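Local coordinates for protein adenosine kinase, putative (Trypanosoma brucei, PDB 3OTX) that probably transfers a phosphate from ATP to adenosine, yielding AMP in the purine salvage pathway, as a magnesium-dependent kinase of the PfkB family, at residues 28-42 with 128-140. The protein carries 1 engineered substitution. Numbering follows the deposited sequence. Where two conformers were deposited one is given.
With AP5 (bis(adenosine)-5'-pentaphosphate), chain C.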
loop_
_atom_site.group_PDB
_atom_site.type_symbol
_atom_site.label_atom_id
_atom_site.label_comp_id
_atom_site.label_asym_id
_atom_site.label_seq_id
_atom_site.Cartn_x
_atom_site.Cartn_y
_atom_site.Cartn_z
ATOM N N PHE A 28 -5.061 5.519 26.084
ATOM C CA PHE A 28 -4.779 4.209 25.481
ATOM C C PHE A 28 -3.474 4.307 24.685
ATOM O O PHE A 28 -2.587 3.459 24.824
ATOM C CB PHE A 28 -5.955 3.771 24.585
ATOM C CG PHE A 28 -5.731 2.462 23.853
ATOM C CD1 PHE A 28 -6.221 1.265 24.372
ATOM C CD2 PHE A 28 -5.059 2.437 22.640
ATOM C CE1 PHE A 28 -6.015 0.059 23.694
ATOM C CE2 PHE A 28 -4.852 1.245 21.962
ATOM C CZ PHE A 28 -5.340 0.060 22.488
ATOM N N LEU A 29 -3.336 5.356 23.872
ATOM C CA LEU A 29 -2.103 5.562 23.137
ATOM C C LEU A 29 -0.879 5.746 24.050
ATOM O O LEU A 29 0.184 5.183 23.780
ATOM C CB LEU A 29 -2.229 6.704 22.100
ATOM C CG LEU A 29 -3.386 6.765 21.096
ATOM C CD1 LEU A 29 -3.230 8.025 20.234
ATOM C CD2 LEU A 29 -3.442 5.540 20.186
ATOM N N VAL A 30 -1.017 6.532 25.112
ATOM C CA VAL A 30 0.060 6.688 26.086
ATOM C C VAL A 30 0.420 5.332 26.699
ATOM O O VAL A 30 1.601 4.976 26.758
ATOM C CB VAL A 30 -0.294 7.740 27.176
ATOM C CG1 VAL A 30 0.743 7.770 28.333
ATOM C CG2 VAL A 30 -0.443 9.117 26.567
ATOM N N LYS A 31 -0.593 4.573 27.126
ATOM C CA LYS A 31 -0.366 3.262 27.740
ATOM C C LYS A 31 0.535 2.367 26.890
ATOM O O LYS A 31 1.463 1.742 27.430
ATOM C CB LYS A 31 -1.684 2.539 27.994
ATOM C CG LYS A 31 -1.558 1.268 28.820
ATOM C CD LYS A 31 -2.869 0.508 28.776
ATOM C CE LYS A 31 -2.810 -0.782 29.563
ATOM N NZ LYS A 31 -4.199 -1.251 29.816
ATOM N N TYR A 32 0.270 2.349 25.588
ATOM C CA TYR A 32 0.976 1.458 24.659
ATOM C C TYR A 32 2.194 2.057 23.970
ATOM O O TYR A 32 2.766 1.421 23.096
ATOM C CB TYR A 32 -0.012 0.810 23.654
ATOM C CG TYR A 32 -0.876 -0.190 24.400
ATOM C CD1 TYR A 32 -2.197 0.114 24.746
ATOM C CD2 TYR A 32 -0.336 -1.405 24.847
ATOM C CE1 TYR A 32 -2.964 -0.789 25.460
ATOM C CE2 TYR A 32 -1.097 -2.304 25.557
ATOM C CZ TYR A 32 -2.400 -1.994 25.877
ATOM O OH TYR A 32 -3.134 -2.901 26.607
ATOM N N GLY A 33 2.558 3.289 24.334
ATOM C CA GLY A 33 3.767 3.933 23.827
ATOM C C GLY A 33 3.628 4.360 22.378
ATOM O O GLY A 33 4.593 4.312 21.597
ATOM N N LEU A 34 2.421 4.751 21.992
ATOM C CA LEU A 34 2.142 5.012 20.581
ATOM C C LEU A 34 2.097 6.496 20.259
ATOM O O LEU A 34 1.653 7.301 21.082
ATOM C CB LEU A 34 0.808 4.381 20.148
ATOM C CG LEU A 34 0.595 2.891 20.449
ATOM C CD1 LEU A 34 -0.850 2.486 20.123
ATOM C CD2 LEU A 34 1.587 2.019 19.679
ATOM N N GLU A 35 2.550 6.814 19.052
ATOM C CA GLU A 35 2.542 8.181 18.558
ATOM C C GLU A 35 1.314 8.336 17.653
ATOM O O GLU A 35 1.153 7.635 16.636
ATOM C CB GLU A 35 3.836 8.486 17.775
ATOM C CG GLU A 35 4.216 9.975 17.804
ATOM C CD GLU A 35 5.098 10.404 16.631
ATOM O OE1 GLU A 35 5.786 9.549 16.027
ATOM O OE2 GLU A 35 5.099 11.612 16.316
ATOM N N ARG A 36 0.442 9.262 18.031
ATOM C CA ARG A 36 -0.806 9.465 17.287
ATOM C C ARG A 36 -0.603 9.612 15.788
ATOM O O ARG A 36 0.240 10.390 15.341
ATOM C CB ARG A 36 -1.555 10.680 17.847
ATOM C CG ARG A 36 -2.926 10.906 17.228
ATOM C CD ARG A 36 -3.455 12.295 17.586
ATOM N NE ARG A 36 -3.761 12.423 19.002
ATOM C CZ ARG A 36 -4.989 12.407 19.501
ATOM N NH1 ARG A 36 -6.041 12.296 18.698
ATOM N NH2 ARG A 36 -5.160 12.521 20.806
ATOM N N GLY A 37 -1.368 8.851 15.014
ATOM C CA GLY A 37 -1.361 8.960 13.545
ATOM C C GLY A 37 -0.239 8.255 12.805
ATOM O O GLY A 37 -0.099 8.416 11.587
ATOM N N THR A 38 0.537 7.450 13.526
ATOM C CA THR A 38 1.654 6.702 12.964
ATOM C C THR A 38 1.332 5.214 12.839
ATOM O O THR A 38 0.390 4.728 13.496
ATOM C CB THR A 38 2.934 6.852 13.797
ATOM O OG1 THR A 38 2.772 6.221 15.080
ATOM C CG2 THR A 38 3.276 8.320 13.972
ATOM N N ALA A 39 2.106 4.516 12.006
ATOM C CA ALA A 39 2.078 3.050 11.912
ATOM C C ALA A 39 3.394 2.519 12.457
ATOM O O ALA A 39 4.432 3.123 12.241
ATOM C CB ALA A 39 1.911 2.601 10.472
ATOM N N ILE A 40 3.333 1.404 13.180
ATOM C CA ILE A 40 4.531 0.695 13.658
ATOM C C ILE A 40 4.302 -0.804 13.496
ATOM O O ILE A 40 3.183 -1.243 13.191
ATOM C CB ILE A 40 4.814 0.982 15.132
ATOM C CG1 ILE A 40 3.648 0.516 16.046
ATOM C CG2 ILE A 40 5.163 2.470 15.367
ATOM C CD1 ILE A 40 4.084 0.409 17.566
ATOM N N LEU A 41 5.379 -1.582 13.632
ATOM C CA LEU A 41 5.267 -3.011 13.863
ATOM C C LEU A 41 5.096 -3.276 15.349
ATOM O O LEU A 41 5.726 -2.626 16.198
ATOM C CB LEU A 41 6.528 -3.734 13.360
ATOM C CG LEU A 41 6.800 -3.459 11.869
ATOM C CD1 LEU A 41 8.083 -4.162 11.474
ATOM C CD2 LEU A 41 5.661 -3.911 10.988
ATOM N N LEU A 42 4.240 -4.248 15.670
ATOM C CA LEU A 42 4.061 -4.645 17.056
ATOM C C LEU A 42 5.407 -4.983 17.686
ATOM O O LEU A 42 6.207 -5.719 17.095
ATOM C CB LEU A 42 3.157 -5.864 17.127
ATOM C CG LEU A 42 2.956 -6.433 18.527
ATOM C CD1 LEU A 42 1.987 -5.542 19.257
ATOM C CD2 LEU A 42 2.380 -7.843 18.386
ATOM N N CYS A 128 -6.178 2.004 15.772
ATOM C CA CYS A 128 -6.618 2.743 16.958
ATOM C C CYS A 128 -7.039 4.148 16.519
ATOM O O CYS A 128 -6.212 4.925 16.040
ATOM C CB CYS A 128 -5.506 2.795 18.013
ATOM S SG CYS A 128 -4.726 1.209 18.333
ATOM N N ILE A 129 -8.338 4.442 16.640
ATOM C CA ILE A 129 -8.915 5.658 16.066
ATOM C C ILE A 129 -9.103 6.656 17.209
ATOM O O ILE A 129 -9.745 6.371 18.209
ATOM C CB ILE A 129 -10.284 5.379 15.355
ATOM C CG1 ILE A 129 -10.127 4.316 14.264
ATOM C CG2 ILE A 129 -10.865 6.664 14.760
ATOM C CD1 ILE A 129 -11.457 3.827 13.673
ATOM N N THR A 130 -8.481 7.813 17.047
ATOM C CA THR A 130 -8.630 8.908 18.001
ATOM C C THR A 130 -9.034 10.092 17.152
ATOM O O THR A 130 -8.194 10.743 16.514
ATOM C CB THR A 130 -7.314 9.201 18.746
ATOM O OG1 THR A 130 -6.273 9.444 17.794
ATOM C CG2 THR A 130 -6.927 8.029 19.632
ATOM N N GLY A 131 -10.344 10.315 17.099
ATOM C CA GLY A 131 -10.917 11.422 16.355
ATOM C C GLY A 131 -10.694 11.245 14.882
ATOM O O GLY A 131 -11.188 10.295 14.279
ATOM N N LYS A 132 -9.913 12.151 14.314
ATOM C CA LYS A 132 -9.693 12.201 12.878
ATOM C C LYS A 132 -8.498 11.334 12.490
ATOM O O LYS A 132 -8.283 11.044 11.311
ATOM C CB LYS A 132 -9.487 13.657 12.446
ATOM C CG LYS A 132 -10.201 14.638 13.369
ATOM C CD LYS A 132 -10.656 15.917 12.688
ATOM C CE LYS A 132 -11.505 16.729 13.659
ATOM N NZ LYS A 132 -11.967 18.024 13.101
ATOM N N GLU A 133 -7.739 10.900 13.499
ATOM C CA GLU A 133 -6.485 10.171 13.271
ATOM C C GLU A 133 -6.552 8.691 13.642
ATOM O O GLU A 133 -7.293 8.290 14.540
ATOM C CB GLU A 133 -5.326 10.855 13.998
ATOM C CG GLU A 133 -5.078 12.274 13.513
ATOM C CD GLU A 133 -4.028 12.991 14.322
ATOM O OE1 GLU A 133 -2.832 12.650 14.179
ATOM O OE2 GLU A 133 -4.399 13.900 15.099
ATOM N N ARG A 134 -5.751 7.909 12.930
ATOM C CA ARG A 134 -5.663 6.466 13.116
ATOM C C ARG A 134 -4.202 6.108 13.400
ATOM O O ARG A 134 -3.303 6.554 12.678
ATOM C CB ARG A 134 -6.163 5.747 11.856
ATOM C CG ARG A 134 -7.659 5.959 11.544
ATOM C CD ARG A 134 -7.932 6.110 10.039
ATOM N NE ARG A 134 -6.916 5.468 9.208
ATOM C CZ ARG A 134 -6.979 4.215 8.771
ATOM N NH1 ARG A 134 -8.021 3.444 9.072
ATOM N NH2 ARG A 134 -6.002 3.738 8.029
ATOM N N THR A 135 -3.970 5.313 14.439
ATOM C CA THR A 135 -2.630 4.873 14.828
ATOM C C THR A 135 -2.604 3.345 14.667
ATOM O O THR A 135 -3.472 2.652 15.226
ATOM C CB THR A 135 -2.355 5.263 16.267
ATOM O OG1 THR A 135 -2.546 6.680 16.418
ATOM C CG2 THR A 135 -0.934 4.885 16.688
ATOM N N LEU A 136 -1.662 2.853 13.862
ATOM C CA LEU A 136 -1.707 1.459 13.390
ATOM C C LEU A 136 -0.574 0.662 14.001
ATOM O O LEU A 136 0.570 1.108 14.009
ATOM C CB LEU A 136 -1.639 1.371 11.857
ATOM C CG LEU A 136 -2.457 2.396 11.074
ATOM C CD1 LEU A 136 -2.174 2.283 9.557
ATOM C CD2 LEU A 136 -3.939 2.185 11.402
ATOM N N VAL A 137 -0.903 -0.511 14.536
ATOM C CA VAL A 137 0.102 -1.422 15.108
ATOM C C VAL A 137 -0.019 -2.778 14.417
ATOM O O VAL A 137 -0.967 -3.503 14.646
ATOM C CB VAL A 137 -0.114 -1.562 16.599
ATOM C CG1 VAL A 137 0.950 -2.498 17.227
ATOM C CG2 VAL A 137 -0.031 -0.178 17.283
ATOM N N ALA A 138 0.941 -3.111 13.559
ATOM C CA ALA A 138 0.819 -4.306 12.692
ATOM C C ALA A 138 1.563 -5.488 13.301
ATOM O O ALA A 138 2.778 -5.390 13.568
ATOM C CB ALA A 138 1.386 -3.998 11.294
ATOM N N ASP A 139 0.843 -6.594 13.521
ATOM C CA ASP A 139 1.412 -7.863 13.967
ATOM C C ASP A 139 1.375 -8.797 12.785
ATOM O O ASP A 139 0.329 -9.392 12.474
ATOM C CB ASP A 139 0.585 -8.374 15.141
ATOM C CG ASP A 139 1.031 -9.730 15.634
ATOM O OD1 ASP A 139 2.069 -10.233 15.164
ATOM O OD2 ASP A 139 0.340 -10.283 16.505
ATOM N N LEU A 140 2.483 -8.864 12.032
ATOM C CA LEU A 140 2.460 -9.577 10.762
ATOM C C LEU A 140 2.089 -11.061 10.841
ATOM O O LEU A 140 1.523 -11.578 9.882
ATOM C CB LEU A 140 3.770 -9.442 10.004
ATOM C CG LEU A 140 4.185 -8.029 9.561
ATOM C CD1 LEU A 140 5.314 -8.044 8.473
ATOM C CD2 LEU A 140 3.060 -7.169 9.127
HETATM P PA AP5 C . -3.339 11.497 1.777
HETATM O O1A AP5 C . -3.826 12.052 3.111
HETATM O O2A AP5 C . -2.158 12.245 1.190
HETATM O O3A AP5 C . -2.904 9.949 1.849
HETATM P PB AP5 C . -2.137 9.214 3.065
HETATM O O1B AP5 C . -1.441 10.177 3.975
HETATM O O2B AP5 C . -1.320 8.130 2.451
HETATM O O3B AP5 C . -3.406 8.601 3.806
HETATM P PG AP5 C . -3.650 8.053 5.281
HETATM O O1G AP5 C . -5.116 8.189 5.553
HETATM O O2G AP5 C . -2.895 8.790 6.365
HETATM O O3G AP5 C . -3.289 6.558 5.070
HETATM P PD AP5 C . -3.280 5.324 6.113
HETATM O O1D AP5 C . -3.693 5.704 7.524
HETATM O O2D AP5 C . -1.951 4.652 5.909
HETATM O O3D AP5 C . -4.492 4.438 5.531
HETATM P PE AP5 C . -4.383 3.338 4.355
HETATM O O1E AP5 C . -3.454 3.836 3.283
HETATM O O2E AP5 C . -5.791 2.919 3.938
HETATM O O5F AP5 C . -4.605 11.434 0.794
HETATM C C5F AP5 C . -4.510 10.796 -0.480
HETATM C C4F AP5 C . -5.581 11.352 -1.385
HETATM O O4F AP5 C . -6.865 11.225 -0.759
HETATM C C3F AP5 C . -5.475 12.851 -1.653
HETATM O O3F AP5 C . -4.625 13.080 -2.750
HETATM C C2F AP5 C . -6.902 13.267 -1.865
HETATM O O2F AP5 C . -7.296 12.966 -3.180
HETATM C C1F AP5 C . -7.668 12.329 -0.927
HETATM N N9A AP5 C . -7.912 12.908 0.426
HETATM C C8A AP5 C . -7.298 12.528 1.623
HETATM N N7A AP5 C . -7.827 13.292 2.618
HETATM C C5A AP5 C . -8.757 14.120 2.085
HETATM C C6A AP5 C . -9.615 15.056 2.620
HETATM N N6A AP5 C . -9.722 15.243 3.938
HETATM N N1A AP5 C . -10.469 15.728 1.780
HETATM C C2A AP5 C . -10.511 15.475 0.418
HETATM N N3A AP5 C . -9.655 14.527 -0.102
HETATM C C4A AP5 C . -8.819 13.851 0.709
HETATM O O5J AP5 C . -3.643 2.086 5.079
HETATM C C5J AP5 C . -4.265 1.442 6.177
HETATM C C4J AP5 C . -3.834 -0.011 6.069
HETATM O O4J AP5 C . -2.447 -0.155 6.416
HETATM C C3J AP5 C . -4.537 -0.938 7.066
HETATM O O3J AP5 C . -5.511 -1.691 6.342
HETATM C C2J AP5 C . -3.413 -1.804 7.658
HETATM O O2J AP5 C . -3.712 -3.195 7.675
HETATM C C1J AP5 C . -2.267 -1.515 6.720
HETATM N N9B AP5 C . -0.944 -1.754 7.314
HETATM C C8B AP5 C . -0.465 -1.150 8.445
HETATM N N7B AP5 C . 0.766 -1.673 8.681
HETATM C C5B AP5 C . 1.056 -2.592 7.707
HETATM C C6B AP5 C . 2.170 -3.404 7.463
HETATM N N6B AP5 C . 3.231 -3.485 8.282
HETATM N N1B AP5 C . 2.078 -4.239 6.382
HETATM C C2B AP5 C . 1.031 -4.244 5.490
HETATM N N3B AP5 C . -0.084 -3.476 5.756
HETATM C C4B AP5 C . -0.034 -2.640 6.836
HETATM O O HOH W 1 1.672 3.301 15.780
#
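Thr135 turns OG1 away from its carbonyl carbon (chi1 -55°), toward the turn 35-38, while Val137 sends CG1 opposite its backbone N (chi1 -179°), which sets CG1 against Leu42 and CG2 against Leu34 and Ile40. The groups lie where edge strand 39-41 pairs in parallel with strand 133-141, in the five-stranded lid sheet of this ribokinase-like fold. Thr135 OG1 accepts from Gly37 N at 2.8 Å, in the type II turn, and Thr38 OG1 donates to a lone pair of Glu35 O. Parallel pairing follows: Thr38 O takes Leu136 N, Ile40 N reaches Leu136 O, and Ile40 O takes Ala138 N. A water donates to both Thr38 O and Leu136 O where the strands begin to pair. On one face of the sheet, Val137 CG2 lies 3.6 Å from Leu34 CD2, the two side chains crossing at about a right angle; Cys128 SG meets Phe28 CE2 of helix 26-31 at 3.6 Å, obliquely to the ring. Arg36 lays CD 3.1 Å from Glu133 OE2, but its guanidinium pairs with Asp26. On the other face, Ala138 CB and Leu41 CD2 border one adenine of the bis(adenosine) pentaphosphate, as does Leu140 CD2. In one of its two conformers, Arg134 gives NH1 to Met296 O and NH2 to phosphate oxygen O1D. The ladder ends with Leu42 N donating almost straight (175°) to Ala138 O at 2.8 Å.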